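Local coordinates for protein uncharacterized HTH-type transcriptional regulator HI_0893 (PDB 3QKX) that probably binds DNA as a dimeric transcriptional regulator of the TetR family, with its own target genes and any ligand not established, at residues E11-A16 / K36-A41; L55-A60 / S111-K116; Q87-I92 / K154-L159. All coordinates share one frame; numbering follows the deposited sequence. Where two conformers were deposited one is given.

In the fold
From the N terminus, helix 6-23 runs into the predicted helix-turn-helix, and interaction 1 closes the first loop by laying 11-16 against 36-41. The chain goes on into helix 52-72, whose segment 55-60 opens interaction 2; Phe14 packs on Leu55, Gln58 and Phe59 there, so these two contacts touch although they follow one another in series. Interaction 2 ties the DNA-binding part to the loop 111-116 of the C-terminal part. Interaction 3 opens at 87-92, before interaction 2 has closed, and ends at 154-159; the two therefore cross. It joins two helices within the C-terminal part, with its centre about 29 Å from that of interaction 1.

Interaction 1: residues E11-A16 / K36-A41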
loop_
_atom_site.group_PDB
_atom_site.type_symbol
_atom_site.label_atom_id
_atom_site.label_comp_id
_atom_site.label_asym_id
_atom_site.label_seq_id
_atom_site.Cartn_x
_atom_site.Cartn_y
_atom_site.Cartn_z
ATOM N N GLU A 11 23.952 -1.930 -11.726
ATOM C CA GLU A 11 22.612 -2.506 -11.909
ATOM C C GLU A 11 22.527 -4.053 -11.611
ATOM O O GLU A 11 21.574 -4.575 -11.194
ATOM C CB GLU A 11 22.079 -2.195 -13.323
ATOM C CG GLU A 11 20.622 -2.693 -13.614
ATOM C CD GLU A 11 19.598 -2.215 -12.593
ATOM O OE1 GLU A 11 19.674 -1.039 -12.161
ATOM O OE2 GLU A 11 18.702 -3.010 -12.235
ATOM N N GLN A 12 23.712 -4.679 -11.950
ATOM C CA GLN A 12 23.938 -6.066 -11.549
ATOM C C GLN A 12 23.756 -6.210 -10.038
ATOM O O GLN A 12 23.046 -7.085 -9.584
ATOM C CB GLN A 12 25.345 -6.513 -11.979
ATOM C CG GLN A 12 25.583 -8.020 -11.960
ATOM C CD GLN A 12 26.971 -8.387 -12.475
ATOM O OE1 GLN A 12 27.454 -7.800 -13.435
ATOM N NE2 GLN A 12 27.615 -9.364 -11.830
ATOM N N ILE A 13 24.354 -5.303 -9.278
ATOM C CA ILE A 13 24.242 -5.312 -7.821
ATOM C C ILE A 13 22.834 -4.900 -7.360
ATOM O O ILE A 13 22.281 -5.511 -6.438
ATOM C CB ILE A 13 25.331 -4.424 -7.160
ATOM C CG1 ILE A 13 26.730 -5.041 -7.382
ATOM C CG2 ILE A 13 25.088 -4.271 -5.674
ATOM C CD1 ILE A 13 27.908 -4.036 -7.287
ATOM N N PHE A 14 22.242 -3.899 -8.011
ATOM C CA PHE A 14 20.915 -3.435 -7.606
ATOM C C PHE A 14 19.854 -4.521 -7.828
ATOM O O PHE A 14 19.035 -4.774 -6.956
ATOM C CB PHE A 14 20.511 -2.146 -8.345
ATOM C CG PHE A 14 21.326 -0.919 -7.974
ATOM C CD1 PHE A 14 21.685 -0.646 -6.655
ATOM C CD2 PHE A 14 21.668 -0.000 -8.954
ATOM C CE1 PHE A 14 22.416 0.484 -6.344
ATOM C CE2 PHE A 14 22.399 1.146 -8.646
ATOM C CZ PHE A 14 22.766 1.393 -7.343
ATOM N N SER A 15 19.902 -5.158 -8.995
ATOM C CA SER A 15 19.082 -6.325 -9.302
ATOM C C SER A 15 19.160 -7.388 -8.205
ATOM O O SER A 15 18.156 -7.957 -7.817
ATOM C CB SER A 15 19.536 -6.928 -10.639
ATOM O OG SER A 15 19.001 -8.232 -10.840
ATOM N N ALA A 16 20.373 -7.659 -7.739
ATOM C CA ALA A 16 20.595 -8.620 -6.670
ATOM C C ALA A 16 20.077 -8.114 -5.337
ATOM O O ALA A 16 19.681 -8.899 -4.516
ATOM C CB ALA A 16 22.119 -8.967 -6.567
ATOM N N LYS A 36 27.679 -12.088 -3.187
ATOM C CA LYS A 36 27.480 -13.487 -3.596
ATOM C C LYS A 36 26.291 -13.578 -4.540
ATOM O O LYS A 36 26.374 -14.198 -5.599
ATOM C CB LYS A 36 27.269 -14.415 -2.379
ATOM N N GLU A 37 25.205 -12.902 -4.165
ATOM C CA GLU A 37 23.993 -12.851 -4.979
ATOM C C GLU A 37 24.235 -12.187 -6.327
ATOM O O GLU A 37 23.678 -12.621 -7.327
ATOM C CB GLU A 37 22.861 -12.122 -4.216
ATOM C CG GLU A 37 21.472 -12.166 -4.876
ATOM C CD GLU A 37 20.966 -13.590 -5.170
ATOM O OE1 GLU A 37 21.242 -14.507 -4.368
ATOM O OE2 GLU A 37 20.301 -13.783 -6.212
ATOM N N ALA A 38 25.084 -11.159 -6.356
ATOM C CA ALA A 38 25.365 -10.434 -7.604
ATOM C C ALA A 38 26.445 -11.083 -8.474
ATOM O O ALA A 38 26.612 -10.676 -9.616
ATOM C CB ALA A 38 25.732 -8.973 -7.302
ATOM N N ASN A 39 27.171 -12.079 -7.939
ATOM C CA ASN A 39 28.309 -12.695 -8.634
ATOM C C ASN A 39 29.443 -11.662 -8.859
ATOM O O ASN A 39 30.033 -11.583 -9.935
ATOM C CB ASN A 39 27.841 -13.359 -9.951
ATOM C CG ASN A 39 28.663 -14.604 -10.331
ATOM O OD1 ASN A 39 29.812 -14.792 -9.896
ATOM N ND2 ASN A 39 28.062 -15.464 -11.151
ATOM N N VAL A 40 29.716 -10.872 -7.822
ATOM C CA VAL A 40 30.826 -9.949 -7.801
ATOM C C VAL A 40 31.698 -10.225 -6.582
ATOM O O VAL A 40 31.206 -10.672 -5.557
ATOM C CB VAL A 40 30.362 -8.471 -7.781
ATOM C CG1 VAL A 40 29.560 -8.162 -9.001
ATOM C CG2 VAL A 40 29.589 -8.181 -6.555
ATOM N N ALA A 41 32.994 -9.962 -6.711
ATOM C CA ALA A 41 33.931 -10.129 -5.617
ATOM C C ALA A 41 33.624 -9.175 -4.487
ATOM O O ALA A 41 33.249 -8.035 -4.739
ATOM C CB ALA A 41 35.367 -9.879 -6.119
#
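Gln12 reaches straight across to the end of helix 31-38, where its NE2 donates a hydrogen bond to Ala38 O at 2.8 Å. The bond is nearly linear (173° at the hydrogen). The C=O...NE2 angle is 163°, so NE2 lies almost on the line of the carbonyl bond, and the oxygen lies in the plane of the Gln12 amide, which sets the rotation of that group. The chain gets there fully stretched: CG is anti to the backbone N (chi1 -165°) and the next bond is extended too. Val40 comes at the same amide from the opposite direction and sets CG1 3.6 Å from Gln12 NE2.

One residue on, Ile13 lies alongside the join, its CG1 4.1 Å from Ala38 CB and a little farther from CG2 of Val40. The segment 36-41 belongs to the predicted helix-turn-helix, and Ala38 is the last helical residue of its first helix. Asn39 turns off with positive phi in a Schellman motif, and Ala41 then takes the N-cap position of helix 42-48, so Gln12 grips a carbonyl exactly where the turn begins. Phe14 points away from this turn, toward helix 52-72, where it also meets Arg62.

At Ala16 the two backbones come closest, and its CB sits 3.7 Å from Ala38 CB, two small side chains letting the helices approach. The same methyl touches Glu37 CG at 3.7 Å; the Glu37 chain bends beyond CG, and its carboxylate forms a salt bridge with Arg19, one turn farther along helix 6-23.

Interaction 2: residues L55-A60 / S111-K116; sequences LLEQFA and SLPNFK
The Phe59 ring meets Leu112 at its edge: the methyl CD1 lies near the ring plane, 3.8 Å from Phe59 CD2, and a little farther from CE2. The two side chains run obliquely to each other. With CG anti to the backbone N (chi1 177°), the ring swings from the side of helix 52-72 to meet the leucine, and the Phe59 side chain also packs on Thr17, Asp18 and Met21 of helix 6-23.

Leu112 carries this contact and divides its two methyls between neighbours. CD1, besides touching the ring, lies 4.1 Å from Ala60 CB. CD2 goes to Leu56 instead, 3.9 Å from its CB, and the Leu56 and Leu112 side chains cross at about a right angle. Leu56, Phe59 and Ala60, within about one turn of the helix, thus touch its two methyls.

Farther out, the backbone of the loop takes over. Pro113 O faces Glu57, with a CA-H...O contact of 3.5 Å from Glu57 CA (153° at the hydrogen), and the aliphatic Glu57 CG is equally near that oxygen. The peptide bond after Pro113, leading into Asn114, is cis, and it comes just where the loop passes the helix. With Leu112 making most of the contacts, the join is mainly apolar packing, supplemented by this weak CH contact.

What meets here is helix 52-72, the helix that follows the predicted helix-turn-helix, and the loop after helix 100-109. Helix 52-72 links the predicted DNA-binding part to the C-terminal domain, as in TetR-family proteins generally.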
loop_
_atom_site.group_PDB
_atom_site.type_symbol
_atom_site.label_atom_id
_atom_site.label_comp_id
_atom_site.label_asym_id
_atom_site.label_seq_id
_atom_site.Cartn_x
_atom_site.Cartn_y
_atom_site.Cartn_z
ATOM N N LEU A 55 24.938 2.147 -0.324
ATOM C CA LEU A 55 24.293 1.209 -1.253
ATOM C C LEU A 55 22.793 1.434 -1.319
ATOM O O LEU A 55 22.254 1.701 -2.385
ATOM C CB LEU A 55 24.577 -0.250 -0.854
ATOM C CG LEU A 55 24.279 -1.334 -1.901
ATOM C CD1 LEU A 55 25.202 -2.559 -1.708
ATOM C CD2 LEU A 55 22.836 -1.760 -1.871
ATOM N N LEU A 56 22.122 1.337 -0.182
ATOM C CA LEU A 56 20.662 1.465 -0.154
ATOM C C LEU A 56 20.152 2.871 -0.558
ATOM O O LEU A 56 19.058 2.983 -1.102
ATOM C CB LEU A 56 20.114 1.059 1.213
ATOM C CG LEU A 56 20.337 -0.397 1.672
ATOM C CD1 LEU A 56 19.599 -0.628 2.997
ATOM C CD2 LEU A 56 19.898 -1.421 0.650
ATOM N N GLU A 57 20.957 3.916 -0.326
ATOM C CA GLU A 57 20.656 5.266 -0.844
ATOM C C GLU A 57 20.569 5.276 -2.364
ATOM O O GLU A 57 19.555 5.689 -2.925
ATOM C CB GLU A 57 21.706 6.306 -0.400
ATOM C CG GLU A 57 21.655 6.701 1.084
ATOM C CD GLU A 57 22.098 8.146 1.348
ATOM O OE1 GLU A 57 21.377 9.085 0.939
ATOM O OE2 GLU A 57 23.153 8.340 1.995
ATOM N N GLN A 58 21.635 4.828 -3.022
ATOM C CA GLN A 58 21.686 4.801 -4.494
ATOM C C GLN A 58 20.619 3.867 -5.077
ATOM O O GLN A 58 20.034 4.169 -6.125
ATOM C CB GLN A 58 23.084 4.407 -4.997
ATOM C CG GLN A 58 24.146 5.502 -4.809
ATOM C CD GLN A 58 25.525 5.112 -5.374
ATOM O OE1 GLN A 58 25.629 4.500 -6.450
ATOM N NE2 GLN A 58 26.589 5.475 -4.648
ATOM N N PHE A 59 20.365 2.751 -4.388
ATOM C CA PHE A 59 19.316 1.820 -4.766
ATOM C C PHE A 59 17.952 2.500 -4.782
ATOM O O PHE A 59 17.193 2.334 -5.734
ATOM C CB PHE A 59 19.303 0.644 -3.795
ATOM C CG PHE A 59 18.200 -0.356 -4.045
ATOM C CD1 PHE A 59 18.305 -1.291 -5.064
ATOM C CD2 PHE A 59 17.081 -0.385 -3.240
ATOM C CE1 PHE A 59 17.311 -2.241 -5.274
ATOM C CE2 PHE A 59 16.075 -1.320 -3.453
ATOM C CZ PHE A 59 16.199 -2.254 -4.474
ATOM N N ALA A 60 17.655 3.257 -3.724
ATOM C CA ALA A 60 16.441 4.083 -3.662
ATOM C C ALA A 60 16.296 4.934 -4.909
ATOM O O ALA A 60 15.263 4.886 -5.568
ATOM C CB ALA A 60 16.458 4.976 -2.427
ATOM N N SER A 111 11.073 2.173 4.027
ATOM C CA SER A 111 12.127 2.199 5.062
ATOM C C SER A 111 13.521 2.676 4.569
ATOM O O SER A 111 14.419 2.885 5.394
ATOM C CB SER A 111 12.275 0.814 5.711
ATOM O OG SER A 111 11.054 0.378 6.280
ATOM N N LEU A 112 13.710 2.830 3.250
ATOM C CA LEU A 112 15.019 3.226 2.704
ATOM C C LEU A 112 15.313 4.708 2.981
ATOM O O LEU A 112 14.394 5.529 2.939
ATOM C CB LEU A 112 15.083 2.985 1.186
ATOM C CG LEU A 112 15.009 1.543 0.667
ATOM C CD1 LEU A 112 14.833 1.536 -0.844
ATOM C CD2 LEU A 112 16.240 0.775 1.061
ATOM N N PRO A 113 16.595 5.052 3.248
ATOM C CA PRO A 113 16.998 6.458 3.325
ATOM C C PRO A 113 17.253 7.040 1.918
ATOM O O PRO A 113 18.212 6.618 1.288
ATOM C CB PRO A 113 18.309 6.403 4.132
ATOM C CG PRO A 113 18.873 5.051 3.888
ATOM C CD PRO A 113 17.730 4.137 3.515
ATOM N N ASN A 114 16.444 7.970 1.389
ATOM C CA ASN A 114 15.248 8.560 2.004
ATOM C C ASN A 114 14.080 8.495 1.014
ATOM O O ASN A 114 14.013 9.293 0.077
ATOM C CB ASN A 114 15.521 10.018 2.402
ATOM C CG ASN A 114 16.742 10.167 3.291
ATOM O OD1 ASN A 114 16.707 9.832 4.472
ATOM N ND2 ASN A 114 17.821 10.690 2.729
ATOM N N PHE A 115 13.166 7.539 1.214
ATOM C CA PHE A 115 11.928 7.443 0.393
ATOM C C PHE A 115 10.939 8.603 0.683
ATOM O O PHE A 115 9.974 8.814 -0.072
ATOM C CB PHE A 115 11.237 6.075 0.592
ATOM C CG PHE A 115 10.303 5.686 -0.533
ATOM N N LYS A 116 11.166 9.317 1.799
ATOM C CA LYS A 116 10.540 10.621 2.066
ATOM C C LYS A 116 11.218 11.741 1.266
ATOM O O LYS A 116 10.586 12.366 0.397
ATOM C CB LYS A 116 10.609 10.946 3.569
#

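Interaction 3: residues Q87-I92 / K154-L159; sequences QMWKNI and KTAINL. With SO4 (sulfate ion), chain F.
Within the all-helical C-terminal domain of this TetR-family protein, helix 81-98 and helix 154-165 pack side by side, and Trp89 carries the largest share of the contact. Their short segments run in nearly the same direction, 23° apart, with axes 8.8 Å from each other at closest approach.

The indole offers a face and two edge positions to helix 154-165. Over the face stands Ala156 CB, 3.5 Å from the centroid of the five-membered ring and 14° off its normal, a close CH-pi contact. At the edge, Trp89 NE1 donates to Thr155 OG1 at 3.0 Å, with the acceptor in the ring plane and a nearly straight bond (166°). At another point of the rim Leu159 CD2 lies in plane, 3.9 Å from CH2 of Trp89. The threonine hydroxyl sits between its own backbone N and carbonyl carbon, a rotation that lets it take the indole N-H while also bonding to Ser152 O, three residues earlier. The buried N-H is thereby satisfied, and the ring is fixed by both its polar edge and its methyl-covered face.

One turn along, Ile92 CG2 extends the apolar seam, lying 3.9 Å from Ala156 CB and 3.8 Å from CG1 of Ile157. On another side of helix 81-98, Arg86 binds a sulfate, probably from the crystallisation liquor; a weak bond to it from Lys90 is doubtful.

Trp89 is further flanked by Trp93 and by Val178 and Ile179 of helix 172-184. Helix 154-165 also faces the dimer partner, where Asn158 bonds to Asn158 of the second subunit and Leu159 packs on Ile147 of that subunit.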
loop_
_atom_site.group_PDB
_atom_site.type_symbol
_atom_site.label_atom_id
_atom_site.label_comp_id
_atom_site.label_asym_id
_atom_site.label_seq_id
_atom_site.Cartn_x
_atom_site.Cartn_y
_atom_site.Cartn_z
ATOM N N GLN A 87 -2.827 4.520 -20.548
ATOM C CA GLN A 87 -1.463 4.032 -20.814
ATOM C C GLN A 87 -0.656 3.950 -19.527
ATOM O O GLN A 87 0.021 2.966 -19.292
ATOM C CB GLN A 87 -0.749 4.956 -21.788
ATOM C CG GLN A 87 0.650 4.478 -22.249
ATOM C CD GLN A 87 0.562 3.205 -23.044
ATOM O OE1 GLN A 87 0.022 3.201 -24.128
ATOM N NE2 GLN A 87 1.030 2.109 -22.474
HETATM N N MSE A 88 -0.711 5.001 -18.716
HETATM C CA MSE A 88 0.044 5.032 -17.464
HETATM C C MSE A 88 -0.434 3.937 -16.517
HETATM O O MSE A 88 0.371 3.313 -15.845
HETATM C CB MSE A 88 -0.056 6.409 -16.779
HETATM C CG MSE A 88 0.840 7.458 -17.394
HETATM SE SE MSE A 88 0.879 9.098 -16.322
HETATM C CE MSE A 88 -0.946 9.738 -16.615
ATOM N N TRP A 89 -1.739 3.705 -16.462
ATOM C CA TRP A 89 -2.289 2.623 -15.631
ATOM C C TRP A 89 -1.717 1.276 -16.068
ATOM O O TRP A 89 -1.231 0.512 -15.253
ATOM C CB TRP A 89 -3.820 2.594 -15.731
ATOM C CG TRP A 89 -4.466 1.875 -14.600
ATOM C CD1 TRP A 89 -5.002 2.434 -13.495
ATOM C CD2 TRP A 89 -4.642 0.468 -14.467
ATOM N NE1 TRP A 89 -5.486 1.467 -12.658
ATOM C CE2 TRP A 89 -5.264 0.245 -13.227
ATOM C CE3 TRP A 89 -4.309 -0.639 -15.266
ATOM C CZ2 TRP A 89 -5.586 -1.004 -12.780
ATOM C CZ3 TRP A 89 -4.611 -1.877 -14.809
ATOM C CH2 TRP A 89 -5.258 -2.059 -13.571
ATOM N N LYS A 90 -1.773 1.010 -17.370
ATOM C CA LYS A 90 -1.310 -0.250 -17.943
ATOM C C LYS A 90 0.190 -0.412 -17.776
ATOM O O LYS A 90 0.692 -1.524 -17.506
ATOM C CB LYS A 90 -1.644 -0.311 -19.437
ATOM C CG LYS A 90 -3.127 -0.375 -19.759
ATOM C CD LYS A 90 -3.364 0.055 -21.183
ATOM C CE LYS A 90 -3.423 -1.134 -22.152
ATOM N NZ LYS A 90 -3.632 -0.689 -23.567
ATOM N N ASN A 91 0.921 0.688 -17.945
ATOM C CA ASN A 91 2.360 0.658 -17.721
ATOM C C ASN A 91 2.675 0.155 -16.323
ATOM O O ASN A 91 3.521 -0.702 -16.163
ATOM C CB ASN A 91 2.995 2.030 -17.864
ATOM C CG ASN A 91 3.023 2.549 -19.305
ATOM O OD1 ASN A 91 2.925 1.798 -20.261
ATOM N ND2 ASN A 91 3.122 3.865 -19.440
ATOM N N ILE A 92 1.972 0.677 -15.316
ATOM C CA ILE A 92 2.216 0.267 -13.943
ATOM C C ILE A 92 1.805 -1.173 -13.733
ATOM O O ILE A 92 2.533 -1.933 -13.107
ATOM C CB ILE A 92 1.450 1.149 -12.930
ATOM C CG1 ILE A 92 1.965 2.586 -12.965
ATOM C CG2 ILE A 92 1.610 0.609 -11.521
ATOM C CD1 ILE A 92 1.202 3.538 -11.977
ATOM N N LYS A 154 -3.230 5.005 -8.256
ATOM C CA LYS A 154 -2.969 4.150 -7.107
ATOM C C LYS A 154 -3.641 2.803 -7.224
ATOM O O LYS A 154 -3.084 1.847 -6.743
ATOM C CB LYS A 154 -3.394 4.836 -5.824
ATOM C CG LYS A 154 -3.069 4.107 -4.532
ATOM C CD LYS A 154 -1.609 3.778 -4.380
ATOM C CE LYS A 154 -1.290 3.299 -2.973
ATOM N NZ LYS A 154 0.137 2.884 -2.816
ATOM N N THR A 155 -4.823 2.730 -7.859
ATOM C CA THR A 155 -5.548 1.460 -8.035
ATOM C C THR A 155 -4.701 0.392 -8.748
ATOM O O THR A 155 -4.709 -0.774 -8.368
ATOM C CB THR A 155 -6.863 1.649 -8.817
ATOM O OG1 THR A 155 -6.611 2.387 -10.035
ATOM C CG2 THR A 155 -7.920 2.374 -7.959
ATOM N N ALA A 156 -3.919 0.822 -9.732
ATOM C CA ALA A 156 -3.044 -0.082 -10.462
ATOM C C ALA A 156 -2.110 -0.795 -9.511
ATOM O O ALA A 156 -1.988 -2.031 -9.567
ATOM C CB ALA A 156 -2.283 0.648 -11.484
ATOM N N ILE A 157 -1.548 -0.049 -8.567
ATOM C CA ILE A 157 -0.610 -0.614 -7.598
ATOM C C ILE A 157 -1.327 -1.495 -6.594
ATOM O O ILE A 157 -0.834 -2.552 -6.242
ATOM C CB ILE A 157 0.175 0.483 -6.837
ATOM C CG1 ILE A 157 0.976 1.350 -7.817
ATOM C CG2 ILE A 157 1.094 -0.149 -5.791
ATOM C CD1 ILE A 157 1.447 2.689 -7.248
ATOM N N ASN A 158 -2.479 -1.050 -6.113
ATOM C CA ASN A 158 -3.224 -1.802 -5.120
ATOM C C ASN A 158 -3.773 -3.131 -5.706
ATOM O O ASN A 158 -3.826 -4.169 -5.007
ATOM C CB ASN A 158 -4.373 -0.937 -4.522
ATOM C CG ASN A 158 -3.884 0.061 -3.438
ATOM O OD1 ASN A 158 -2.820 -0.107 -2.876
ATOM N ND2 ASN A 158 -4.687 1.086 -3.147
ATOM N N LEU A 159 -4.174 -3.097 -6.978
ATOM C CA LEU A 159 -4.718 -4.277 -7.633
ATOM C C LEU A 159 -3.648 -5.352 -7.829
ATOM O O LEU A 159 -3.873 -6.511 -7.503
ATOM C CB LEU A 159 -5.358 -3.910 -8.970
ATOM C CG LEU A 159 -6.293 -4.954 -9.563
ATOM C CD1 LEU A 159 -7.498 -5.241 -8.625
ATOM C CD2 LEU A 159 -6.769 -4.486 -10.885
HETATM S S SO4 F . -5.770 -0.285 -27.119
HETATM O O1 SO4 F . -4.623 0.627 -27.186
HETATM O O2 SO4 F . -7.014 0.451 -26.880
HETATM O O3 SO4 F . -5.540 -1.261 -26.049
HETATM O O4 SO4 F . -5.916 -1.004 -28.380
#